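Local structure of Plm1 (Streptomyces sp. HK803, 4HXY) at residues A[187-192]-A[215-220]; A[270-275]-A[314-319]; A[72-77]-A[283-288]; A[80-85]-A[122-127]. The protein probably reduces the beta-keto group of a polyketide intermediate with NADPH, as the ketoreductase of the first phoslactomycin synthase module. All blocks are in the same frame, centred on the assembly; numbering follows the deposited sequence.

The four contacts form two groups on opposite sides of the chain's centre. Along the chain, interaction 3 opens first, spans interactions 4 and 1 in turn, and crosses interaction 2, which closes last. Interactions 1 and 2 touch, their centres about 9 Å apart, because strands 189-193 and 270-275 are neighbours in the parallel sheet beside NADPH. Interactions 3 and 4, with centres about 13 Å apart, meet where Val77 O faces Arg124 NH1. Interaction 3, its centre about 38 Å from that of interaction 1, joins helix 67-77 to the loop at 283-288, more than 200 residues later, and so probably helps join the N-terminal half to the cofactor-binding half.

Interaction 1 of 4, residues A[187-192]-A[215-220]; sequences KGTVLI and RILLLS. With NDP (NADPH dihydro-nicotinamide-adenine-dinucleotide phosphate), chain C.
Thr189, Val190, Leu191 and Ile192 run parallel to Arg215, Ile216, Leu217 and Leu218 as neighbouring strands of an NADP-binding Rossmann fold, joined by helix 198-210 in a beta-alpha-beta unit. The strand directions differ by 17°, and five backbone hydrogen bonds hold them, from Arg215 N to Gly188 O at one end to Leu219 N and Ile192 O at the other. On both faces a branch of the first strand fills a notch between alternate residues of the second. Ile192 reaches CD1 into the gap between Ile216 CG2 and Leu218 CD2, 4.1 Å from each, its side chain lying alongside each of theirs and pointing the same way. Helix 198-210 packs over this face. Across the sheet, chi1 of 175° together with chi2 of 65° turns CD1 of Leu191 toward the neighbouring strand, where it rests 4.0 Å from both Leu217 CB and Leu219 CB. Further back on this face, Thr189 CG2 approaches Leu217 CG at 4.2 Å, while Thr189 OG1 lies beside the root of Arg215, 3.8 Å from its CB, and bonds to Ala268 O. The extended Arg215 chain leads out to a salt bridge with Glu266. The strand end meets the adenine of NADPH: Leu219 CD2 lies 3.8 Å from C2A of the cofactor, and Ser220 CA 3.5 Å from N3A.

Interaction 2 of 4, residues A[270-275]-A[314-319]; sequences VRTVVH and LDDFVL
Leu314 spreads its two methyls against the start of strand 270-275. With CG beside the backbone N (chi1 -62°), CD1 meets Val273 CG2 at 3.8 Å and CD2 lies alongside Val270 CG1 at 3.9 Å. Arg271, in one of its two modelled conformers, curls back at chi2 and chi3 (-56° and -59°), bringing NH2 to 2.9 Å from Asp315 OD1. This salt bridge, which the other conformer may not make, contains a weak, bent hydrogen bond, and the guanidinium and carboxylate planes stand almost perpendicular. Thr272 OG1 takes a bond from one water and gives one to another, at 2.7 and 2.6 Å from OG1; the first water also donates to Asp316 OD2 and the second to Asp315 OD2, so both acids are linked to the threonine. Asp316 also forms a salt bridge with Arg355. At the other end, His275 CB touches Leu319 CD2 at 3.7 Å, and the imidazole reaches Thr193 and the carbonyl of Lys300. These parallel strands belong to the Rossmann core: strand 189-193 borders 270-275 on its other edge, helices 290-310 and 333-351 cover the face bearing Val273, His275 and Phe317, and helix 388-400 packs on Val318.

Interaction 3 of 4, residues A[72-77]-A[283-288]; sequences AALHEV and VRIAET
A small contact between helix 67-77 of the N-terminal part and the loop between strand 270-275 and helix 290-310 is carried by His75 and Leu74 against Ile285 and Thr288. The imidazole of His75 reaches across from the helix, and its NE2 donates to Thr288 O, 2.8 Å away. This carbonyl oxygen lies close to the ring plane, though the N-H points at it imperfectly (142°). Ile285 O also comes to the ring edge, 3.0 Å from His75 CE1, so two loop carbonyls face neighbouring edge atoms of one ring. Modular polyketide synthase ketoreductases typically pair an N-terminal structural subdomain with a cofactor-binding Rossmann subdomain; the position of this contact is consistent with a link between the two. Beside the histidine, Leu74 CD1 meets Ile285 CG2 obliquely at 4.1 Å, and Ala117 of helix 105-120 touches both side chains. Within the loop, Arg284 O accepts from Thr288 OG1 (2.8 Å) and from Glu287 N on opposite faces of its plane, as part of the hydrogen bonding of the short 3-10 turn 285-287. Glu120 accepts a further hydrogen bond from the backbone N of Ile285.

Interaction 4 of 4, residues A[80-85]-A[122-127]; sequences HPTGPV and PDRWGG
Arg124 reaches across to the 80-85 loop and meets Thr82 with its guanidinium edge, NH2 donating to Thr82 OG1 over 2.6 Å almost within the guanidinium plane. The chain bends at chi3 (67°), and the two side chains cross at about a right angle. Thr82 OG1 serves in both directions: its first torsion (chi1 71°) sets it between the backbone N and the carbonyl carbon, from where it donates to Gly83 O over 2.8 Å, in the carbonyl plane and on a lone pair. A water lying at the guanidinium edge accepts from Arg124 NE at 2.9 Å and is within hydrogen-bonding distance of Gly83 O, to which it can donate. NH1 of Arg124 has its partner in Val77 O, so each nitrogen of the guanidinium has an acceptor. Further along, the loop enters a parallel sheet, where strand 85-90 lies between strands 59-63 and 125-131; this is probably the sheet of the N-terminal structural subdomain, as in other modular polyketide synthase ketoreductases. Val85 N donates to Arg124 O, and Val85 O accepts from both Gly126 N (2.7 Å) and Gly127 N (3.3 Å), which approach from the same face of its plane. Two successive amides on one carbonyl, with Gly127 then bonded to Cys87, are consistent with a beta bulge. The same oxygen lies 3.7 Å above one face of the Trp125 ring, towards its rim. Val85 CG1 packs on CZ3 of that indole at 3.8 Å, and Leu70 and Leu74 of helix 67-77 also touch the Trp125 side chain.

Interaction 1 of 4, residues A[187-192]-A[215-220]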
# COMPACT_ATOMS: atom_id res chain seq x y z
N LYS A 187 -24.09 -10.11 4.59
CA LYS A 187 -24.96 -10.99 5.40
C LYS A 187 -24.22 -11.56 6.60
O LYS A 187 -22.98 -11.58 6.65
CB LYS A 187 -25.46 -12.14 4.51
CG LYS A 187 -26.37 -11.63 3.39
CD LYS A 187 -26.61 -12.65 2.32
CE LYS A 187 -27.25 -12.01 1.11
NZ LYS A 187 -26.35 -11.06 0.39
N GLY A 188 -24.99 -12.03 7.58
CA GLY A 188 -24.40 -12.68 8.73
C GLY A 188 -23.69 -11.69 9.62
O GLY A 188 -24.20 -10.59 9.86
N THR A 189 -22.50 -12.09 10.08
CA THR A 189 -21.68 -11.25 10.96
C THR A 189 -20.67 -10.45 10.15
O THR A 189 -19.87 -11.03 9.39
CB THR A 189 -20.97 -12.12 11.99
OG1 THR A 189 -21.97 -12.76 12.80
CG2 THR A 189 -20.05 -11.30 12.87
N VAL A 190 -20.73 -9.13 10.32
CA VAL A 190 -19.84 -8.18 9.64
C VAL A 190 -18.88 -7.65 10.70
O VAL A 190 -19.32 -7.10 11.71
CB VAL A 190 -20.64 -7.03 9.02
CG1 VAL A 190 -19.73 -6.04 8.30
CG2 VAL A 190 -21.66 -7.58 8.03
N LEU A 191 -17.58 -7.87 10.48
CA LEU A 191 -16.53 -7.42 11.39
C LEU A 191 -15.83 -6.21 10.78
O LEU A 191 -15.26 -6.30 9.71
CB LEU A 191 -15.54 -8.56 11.64
CG LEU A 191 -14.30 -8.23 12.48
CD1 LEU A 191 -14.75 -7.87 13.90
CD2 LEU A 191 -13.33 -9.42 12.47
N ILE A 192 -15.86 -5.09 11.49
CA ILE A 192 -15.26 -3.87 11.00
C ILE A 192 -14.12 -3.49 11.95
O ILE A 192 -14.35 -3.06 13.08
CB ILE A 192 -16.28 -2.72 10.87
CG1 ILE A 192 -17.47 -3.14 9.98
CG2 ILE A 192 -15.59 -1.46 10.34
CD1 ILE A 192 -18.63 -2.14 9.95
N ARG A 215 -25.47 -9.28 12.36
CA ARG A 215 -24.63 -8.75 13.45
C ARG A 215 -23.54 -7.85 12.89
O ARG A 215 -22.90 -8.21 11.91
CB ARG A 215 -23.92 -9.86 14.19
CG ARG A 215 -24.80 -10.83 14.86
CD ARG A 215 -24.01 -11.53 15.93
NE ARG A 215 -24.76 -12.68 16.42
CZ ARG A 215 -24.34 -13.47 17.40
NH1 ARG A 215 -23.17 -13.23 17.99
NH2 ARG A 215 -25.10 -14.49 17.77
N ILE A 216 -23.34 -6.71 13.54
CA ILE A 216 -22.26 -5.79 13.18
C ILE A 216 -21.34 -5.67 14.38
O ILE A 216 -21.77 -5.29 15.47
CB ILE A 216 -22.81 -4.43 12.75
CG1 ILE A 216 -23.71 -4.60 11.53
CG2 ILE A 216 -21.66 -3.46 12.42
CD1 ILE A 216 -24.55 -3.37 11.21
N LEU A 217 -20.08 -6.04 14.20
CA LEU A 217 -19.08 -6.00 15.26
C LEU A 217 -18.03 -4.93 14.92
O LEU A 217 -17.39 -4.99 13.85
CB LEU A 217 -18.40 -7.34 15.43
CG LEU A 217 -19.24 -8.54 15.92
CD1 LEU A 217 -18.30 -9.60 16.43
CD2 LEU A 217 -20.20 -8.14 17.02
N LEU A 218 -17.87 -3.98 15.83
CA LEU A 218 -16.92 -2.88 15.66
C LEU A 218 -15.73 -3.20 16.55
O LEU A 218 -15.87 -3.32 17.78
CB LEU A 218 -17.53 -1.56 16.08
CG LEU A 218 -18.85 -1.14 15.45
CD1 LEU A 218 -19.22 0.22 16.00
CD2 LEU A 218 -18.82 -1.12 13.91
N LEU A 219 -14.58 -3.41 15.94
CA LEU A 219 -13.38 -3.84 16.68
C LEU A 219 -12.33 -2.74 16.71
O LEU A 219 -11.98 -2.17 15.67
CB LEU A 219 -12.80 -5.09 16.02
CG LEU A 219 -11.59 -5.76 16.67
CD1 LEU A 219 -11.56 -7.26 16.38
CD2 LEU A 219 -10.30 -5.11 16.16
N SER A 220 -11.81 -2.46 17.90
CA SER A 220 -10.76 -1.45 18.08
C SER A 220 -10.15 -1.72 19.44
O SER A 220 -10.71 -2.50 20.21
CB SER A 220 -11.30 -0.05 17.97
OG SER A 220 -12.16 0.29 19.06
PA NDP C . -9.22 6.67 12.69
O1A NDP C . -10.43 7.47 13.03
O2A NDP C . -7.96 6.92 13.47
O5B NDP C . -9.57 5.11 12.80
C5B NDP C . -8.54 4.16 12.96
C4B NDP C . -9.06 3.05 13.82
O4B NDP C . -8.08 2.04 13.96
C3B NDP C . -9.38 3.50 15.23
O3B NDP C . -10.70 3.00 15.55
C2B NDP C . -8.34 2.84 16.11
O2B NDP C . -8.98 2.65 17.35
C1B NDP C . -8.07 1.58 15.30
N9A NDP C . -6.83 0.87 15.60
C8A NDP C . -5.54 1.34 15.53
N7A NDP C . -4.69 0.36 15.91
C5A NDP C . -5.44 -0.76 16.20
C6A NDP C . -5.12 -2.04 16.62
N6A NDP C . -3.88 -2.47 16.84
N1A NDP C . -6.16 -2.93 16.84
C2A NDP C . -7.48 -2.56 16.60
N3A NDP C . -7.80 -1.30 16.19
C4A NDP C . -6.78 -0.42 15.99
O3 NDP C . -8.83 6.84 11.14
PN NDP C . -9.80 6.86 9.88
O1N NDP C . -9.53 8.14 9.18
O2N NDP C . -11.20 6.49 10.18
O5D NDP C . -9.13 5.79 8.90
C5D NDP C . -9.41 4.42 9.00
C4D NDP C . -8.65 3.70 7.90
O4D NDP C . -8.86 4.34 6.65
C3D NDP C . -7.16 3.71 8.13
O3D NDP C . -6.65 2.42 7.93
C2D NDP C . -6.60 4.65 7.09
O2D NDP C . -5.28 4.33 6.69
C1D NDP C . -7.63 4.54 5.98
N1N NDP C . -7.72 5.77 5.18
C2N NDP C . -8.27 6.90 5.70
C3N NDP C . -8.22 8.12 5.02
C7N NDP C . -8.89 9.33 5.55
O7N NDP C . -8.96 10.41 4.69
N7N NDP C . -9.38 9.46 6.78
C4N NDP C . -7.84 8.11 3.57
C5N NDP C . -7.26 6.82 3.10
C6N NDP C . -7.24 5.70 3.90
P2B NDP C . -8.19 2.29 18.70
O1X NDP C . -9.25 2.36 19.78
O2X NDP C . -7.07 3.31 18.95
O3X NDP C . -7.57 0.96 18.59

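Interaction 2 of 4, residues A[270-275]-A[314-319]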
# COMPACT_ATOMS: atom_id res chain seq x y z
N VAL A 270 -18.11 -14.97 11.27
CA VAL A 270 -17.74 -13.80 10.48
C VAL A 270 -17.84 -14.18 9.01
O VAL A 270 -17.26 -15.19 8.60
CB VAL A 270 -16.29 -13.30 10.80
CG1 VAL A 270 -15.87 -12.16 9.83
CG2 VAL A 270 -16.20 -12.86 12.25
N ARG A 271 -18.61 -13.39 8.26
CA ARG A 271 -18.77 -13.56 6.80
C ARG A 271 -18.17 -12.43 5.98
O ARG A 271 -17.83 -12.63 4.83
CB ARG A 271 -20.26 -13.72 6.44
CG ARG A 271 -20.97 -14.88 7.15
CD ARG A 271 -20.27 -16.20 6.89
NE ARG A 271 -20.22 -16.50 5.45
CZ ARG A 271 -19.20 -17.08 4.82
NH1 ARG A 271 -18.10 -17.43 5.47
NH2 ARG A 271 -19.29 -17.30 3.51
N THR A 272 -18.04 -11.24 6.57
CA THR A 272 -17.45 -10.08 5.89
C THR A 272 -16.48 -9.41 6.85
O THR A 272 -16.76 -9.27 8.05
CB THR A 272 -18.51 -9.06 5.42
OG1 THR A 272 -19.26 -9.61 4.33
CG2 THR A 272 -17.88 -7.72 4.97
N VAL A 273 -15.33 -9.01 6.31
CA VAL A 273 -14.39 -8.18 7.04
C VAL A 273 -14.18 -6.88 6.28
O VAL A 273 -13.94 -6.89 5.08
CB VAL A 273 -13.04 -8.87 7.16
CG1 VAL A 273 -12.01 -7.87 7.70
CG2 VAL A 273 -13.15 -10.10 8.06
N VAL A 274 -14.26 -5.77 7.00
CA VAL A 274 -13.81 -4.48 6.49
C VAL A 274 -12.68 -4.05 7.42
O VAL A 274 -12.89 -3.88 8.62
CB VAL A 274 -14.90 -3.42 6.49
CG1 VAL A 274 -14.32 -2.08 5.97
CG2 VAL A 274 -16.06 -3.87 5.61
N HIS A 275 -11.47 -3.94 6.88
CA HIS A 275 -10.30 -3.68 7.70
C HIS A 275 -9.91 -2.21 7.60
O HIS A 275 -9.26 -1.80 6.65
CB HIS A 275 -9.15 -4.59 7.26
CG HIS A 275 -7.88 -4.43 8.02
ND1 HIS A 275 -7.81 -4.49 9.40
CD2 HIS A 275 -6.60 -4.30 7.59
CE1 HIS A 275 -6.55 -4.36 9.78
NE2 HIS A 275 -5.78 -4.29 8.70
N LEU A 314 -14.74 -16.24 3.45
CA LEU A 314 -15.53 -15.02 3.63
C LEU A 314 -16.24 -14.67 2.34
O LEU A 314 -15.73 -14.96 1.25
CB LEU A 314 -14.64 -13.83 4.00
CG LEU A 314 -13.87 -13.93 5.31
CD1 LEU A 314 -12.81 -12.81 5.40
CD2 LEU A 314 -14.86 -13.87 6.47
N ASP A 315 -17.39 -14.02 2.47
CA ASP A 315 -18.12 -13.42 1.36
C ASP A 315 -17.35 -12.23 0.78
O ASP A 315 -17.43 -11.97 -0.43
CB ASP A 315 -19.50 -12.92 1.80
CG ASP A 315 -20.46 -14.06 2.20
OD1 ASP A 315 -20.25 -15.19 1.77
OD2 ASP A 315 -21.44 -13.78 2.93
N ASP A 316 -16.71 -11.47 1.67
CA ASP A 316 -15.96 -10.27 1.32
C ASP A 316 -14.85 -9.99 2.31
O ASP A 316 -14.99 -10.24 3.51
CB ASP A 316 -16.90 -9.06 1.23
CG ASP A 316 -17.63 -9.00 -0.07
OD1 ASP A 316 -16.96 -8.98 -1.14
OD2 ASP A 316 -18.89 -9.00 -0.03
N PHE A 317 -13.75 -9.48 1.78
CA PHE A 317 -12.57 -9.12 2.57
C PHE A 317 -12.09 -7.80 1.99
O PHE A 317 -11.49 -7.78 0.90
CB PHE A 317 -11.52 -10.23 2.40
CG PHE A 317 -10.28 -10.07 3.23
CD1 PHE A 317 -10.21 -10.58 4.50
CD2 PHE A 317 -9.14 -9.53 2.68
CE1 PHE A 317 -9.04 -10.49 5.26
CE2 PHE A 317 -7.96 -9.44 3.42
CZ PHE A 317 -7.92 -9.90 4.72
N VAL A 318 -12.40 -6.72 2.70
CA VAL A 318 -12.29 -5.36 2.18
C VAL A 318 -11.22 -4.63 2.96
O VAL A 318 -11.34 -4.44 4.17
CB VAL A 318 -13.62 -4.61 2.29
CG1 VAL A 318 -13.52 -3.21 1.65
CG2 VAL A 318 -14.74 -5.41 1.59
N LEU A 319 -10.18 -4.23 2.26
CA LEU A 319 -9.06 -3.49 2.89
C LEU A 319 -9.11 -2.00 2.56
O LEU A 319 -9.26 -1.62 1.41
CB LEU A 319 -7.74 -4.10 2.43
CG LEU A 319 -7.60 -5.61 2.68
CD1 LEU A 319 -6.28 -6.15 2.11
CD2 LEU A 319 -7.72 -5.95 4.14
O HOH W 1 -21.32 -11.25 4.54
O HOH W 2 -20.50 -9.31 2.00

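Interaction 3 of 4, residues A[72-77]-A[283-288]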
# COMPACT_ATOMS: atom_id res chain seq x y z
N ALA A 72 16.89 0.27 6.56
CA ALA A 72 18.25 0.08 7.07
C ALA A 72 19.33 0.56 6.10
O ALA A 72 20.30 1.19 6.52
CB ALA A 72 18.50 -1.37 7.45
N ALA A 73 19.16 0.26 4.81
CA ALA A 73 20.11 0.70 3.79
C ALA A 73 20.15 2.21 3.69
O ALA A 73 21.22 2.81 3.56
CB ALA A 73 19.75 0.09 2.44
N LEU A 74 19.00 2.87 3.76
CA LEU A 74 18.97 4.31 3.66
C LEU A 74 19.64 4.94 4.87
O LEU A 74 20.27 5.98 4.75
CB LEU A 74 17.51 4.82 3.50
CG LEU A 74 16.91 4.48 2.13
CD1 LEU A 74 15.39 4.68 2.11
CD2 LEU A 74 17.62 5.28 0.98
N HIS A 75 19.51 4.32 6.04
CA HIS A 75 20.22 4.81 7.22
C HIS A 75 21.74 4.65 7.07
O HIS A 75 22.51 5.47 7.61
CB HIS A 75 19.76 4.11 8.49
CG HIS A 75 18.36 4.45 8.89
ND1 HIS A 75 17.72 5.61 8.50
CD2 HIS A 75 17.46 3.76 9.64
CE1 HIS A 75 16.50 5.62 8.99
NE2 HIS A 75 16.31 4.52 9.69
N GLU A 76 22.17 3.60 6.39
CA GLU A 76 23.60 3.39 6.17
C GLU A 76 24.23 4.46 5.32
O GLU A 76 25.36 4.84 5.54
CB GLU A 76 23.89 2.06 5.49
CG GLU A 76 23.72 0.86 6.34
CD GLU A 76 24.78 0.69 7.41
OE1 GLU A 76 25.87 1.28 7.34
OE2 GLU A 76 24.50 -0.05 8.34
N VAL A 77 23.51 4.90 4.30
CA VAL A 77 24.05 5.91 3.39
C VAL A 77 23.73 7.35 3.76
O VAL A 77 24.14 8.27 3.08
CB VAL A 77 23.70 5.63 1.91
CG1 VAL A 77 24.25 4.30 1.49
CG2 VAL A 77 22.23 5.70 1.67
N VAL A 283 6.59 11.34 9.90
CA VAL A 283 7.98 11.15 10.32
C VAL A 283 8.83 10.85 9.09
O VAL A 283 8.58 9.87 8.38
CB VAL A 283 8.11 9.97 11.33
CG1 VAL A 283 9.51 9.91 11.94
CG2 VAL A 283 7.03 10.09 12.41
N ARG A 284 9.85 11.67 8.84
CA ARG A 284 10.75 11.43 7.71
C ARG A 284 11.51 10.13 7.89
O ARG A 284 11.72 9.67 9.02
CB ARG A 284 11.74 12.58 7.53
CG ARG A 284 11.12 13.97 7.26
CD ARG A 284 10.26 14.09 6.01
NE ARG A 284 8.85 14.34 6.33
CZ ARG A 284 8.11 15.38 5.92
NH1 ARG A 284 8.61 16.32 5.11
NH2 ARG A 284 6.84 15.48 6.32
N ILE A 285 11.96 9.54 6.79
CA ILE A 285 12.73 8.32 6.81
C ILE A 285 13.94 8.48 7.72
O ILE A 285 14.27 7.56 8.48
CB ILE A 285 13.19 7.92 5.38
CG1 ILE A 285 12.00 7.38 4.59
CG2 ILE A 285 14.36 6.90 5.43
CD1 ILE A 285 12.21 7.35 3.08
N ALA A 286 14.57 9.65 7.65
CA ALA A 286 15.77 9.93 8.45
C ALA A 286 15.52 9.84 9.96
O ALA A 286 16.47 9.59 10.71
CB ALA A 286 16.35 11.29 8.11
N GLU A 287 14.28 10.07 10.38
CA GLU A 287 13.90 10.04 11.78
C GLU A 287 13.14 8.77 12.17
O GLU A 287 12.73 8.64 13.32
CB GLU A 287 13.02 11.25 12.12
CG GLU A 287 13.78 12.57 12.33
CD GLU A 287 14.56 13.04 11.14
OE1 GLU A 287 15.82 13.03 11.21
OE2 GLU A 287 13.94 13.46 10.14
N THR A 288 12.93 7.86 11.22
CA THR A 288 12.19 6.62 11.46
C THR A 288 13.11 5.43 11.73
O THR A 288 13.86 5.02 10.85
CB THR A 288 11.29 6.26 10.25
OG1 THR A 288 10.40 7.33 9.97
CG2 THR A 288 10.45 5.03 10.57

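Interaction 4 of 4, residues A[80-85]-A[122-127]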
# COMPACT_ATOMS: atom_id res chain seq x y z
N HIS A 80 26.32 10.51 3.94
CA HIS A 80 27.51 10.21 3.16
C HIS A 80 27.21 10.39 1.70
O HIS A 80 26.16 10.00 1.24
CB HIS A 80 27.98 8.78 3.41
CG HIS A 80 28.24 8.48 4.85
ND1 HIS A 80 29.22 9.11 5.57
CD2 HIS A 80 27.64 7.61 5.69
CE1 HIS A 80 29.22 8.64 6.80
NE2 HIS A 80 28.28 7.73 6.90
N PRO A 81 28.13 11.00 0.95
CA PRO A 81 27.90 11.12 -0.48
C PRO A 81 27.95 9.77 -1.19
O PRO A 81 28.86 8.98 -0.95
CB PRO A 81 29.05 12.03 -0.96
CG PRO A 81 29.52 12.71 0.22
CD PRO A 81 29.29 11.80 1.38
N THR A 82 26.94 9.51 -2.02
CA THR A 82 26.97 8.36 -2.90
C THR A 82 26.27 8.73 -4.20
O THR A 82 25.53 9.70 -4.27
CB THR A 82 26.20 7.14 -2.33
OG1 THR A 82 24.80 7.41 -2.35
CG2 THR A 82 26.65 6.81 -0.90
N GLY A 83 26.49 7.92 -5.21
CA GLY A 83 25.68 8.01 -6.41
C GLY A 83 24.27 7.53 -6.16
O GLY A 83 23.87 7.29 -5.00
N PRO A 84 23.49 7.36 -7.24
CA PRO A 84 22.09 6.96 -7.13
C PRO A 84 21.88 5.65 -6.36
O PRO A 84 22.64 4.70 -6.53
CB PRO A 84 21.66 6.78 -8.59
CG PRO A 84 22.67 7.50 -9.41
CD PRO A 84 23.94 7.46 -8.64
N VAL A 85 20.84 5.63 -5.54
CA VAL A 85 20.46 4.48 -4.74
C VAL A 85 19.33 3.74 -5.44
O VAL A 85 18.22 4.26 -5.59
CB VAL A 85 19.99 4.90 -3.36
CG1 VAL A 85 19.56 3.70 -2.54
CG2 VAL A 85 21.11 5.68 -2.64
N PRO A 122 15.21 13.42 -3.20
CA PRO A 122 14.95 13.39 -4.64
C PRO A 122 16.20 13.33 -5.52
O PRO A 122 16.14 12.80 -6.64
CB PRO A 122 14.15 14.68 -4.88
CG PRO A 122 14.45 15.54 -3.70
CD PRO A 122 14.58 14.59 -2.57
N ASP A 123 17.30 13.90 -5.04
CA ASP A 123 18.53 13.90 -5.83
C ASP A 123 19.35 12.63 -5.64
O ASP A 123 20.22 12.33 -6.45
CB ASP A 123 19.42 15.12 -5.50
CG ASP A 123 19.80 15.17 -4.03
OD1 ASP A 123 18.90 15.25 -3.18
OD2 ASP A 123 21.01 15.07 -3.70
N ARG A 124 19.05 11.88 -4.58
CA ARG A 124 19.84 10.70 -4.19
C ARG A 124 19.19 9.40 -4.64
O ARG A 124 19.88 8.40 -4.89
CB ARG A 124 20.02 10.68 -2.67
CG ARG A 124 20.90 11.81 -2.14
CD ARG A 124 21.57 11.46 -0.86
NE ARG A 124 22.56 10.39 -1.04
CZ ARG A 124 23.25 9.82 -0.05
NH1 ARG A 124 23.07 10.19 1.23
NH2 ARG A 124 24.11 8.87 -0.33
N TRP A 125 17.87 9.39 -4.71
CA TRP A 125 17.15 8.16 -5.01
C TRP A 125 17.20 7.84 -6.49
O TRP A 125 16.87 8.67 -7.32
CB TRP A 125 15.71 8.30 -4.55
CG TRP A 125 14.90 7.06 -4.71
CD1 TRP A 125 13.88 6.86 -5.58
CD2 TRP A 125 15.06 5.83 -3.99
NE1 TRP A 125 13.36 5.60 -5.42
CE2 TRP A 125 14.09 4.94 -4.47
CE3 TRP A 125 15.90 5.42 -2.97
CZ2 TRP A 125 13.93 3.66 -3.96
CZ3 TRP A 125 15.78 4.13 -2.49
CH2 TRP A 125 14.80 3.27 -2.99
N GLY A 126 17.64 6.63 -6.81
CA GLY A 126 17.68 6.12 -8.14
C GLY A 126 16.32 5.60 -8.54
O GLY A 126 15.61 6.21 -9.36
N GLY A 127 15.92 4.50 -7.92
CA GLY A 127 14.65 3.90 -8.23
C GLY A 127 14.47 2.49 -7.72
O GLY A 127 15.32 1.95 -6.99
O HOH W 3 22.79 9.49 -3.83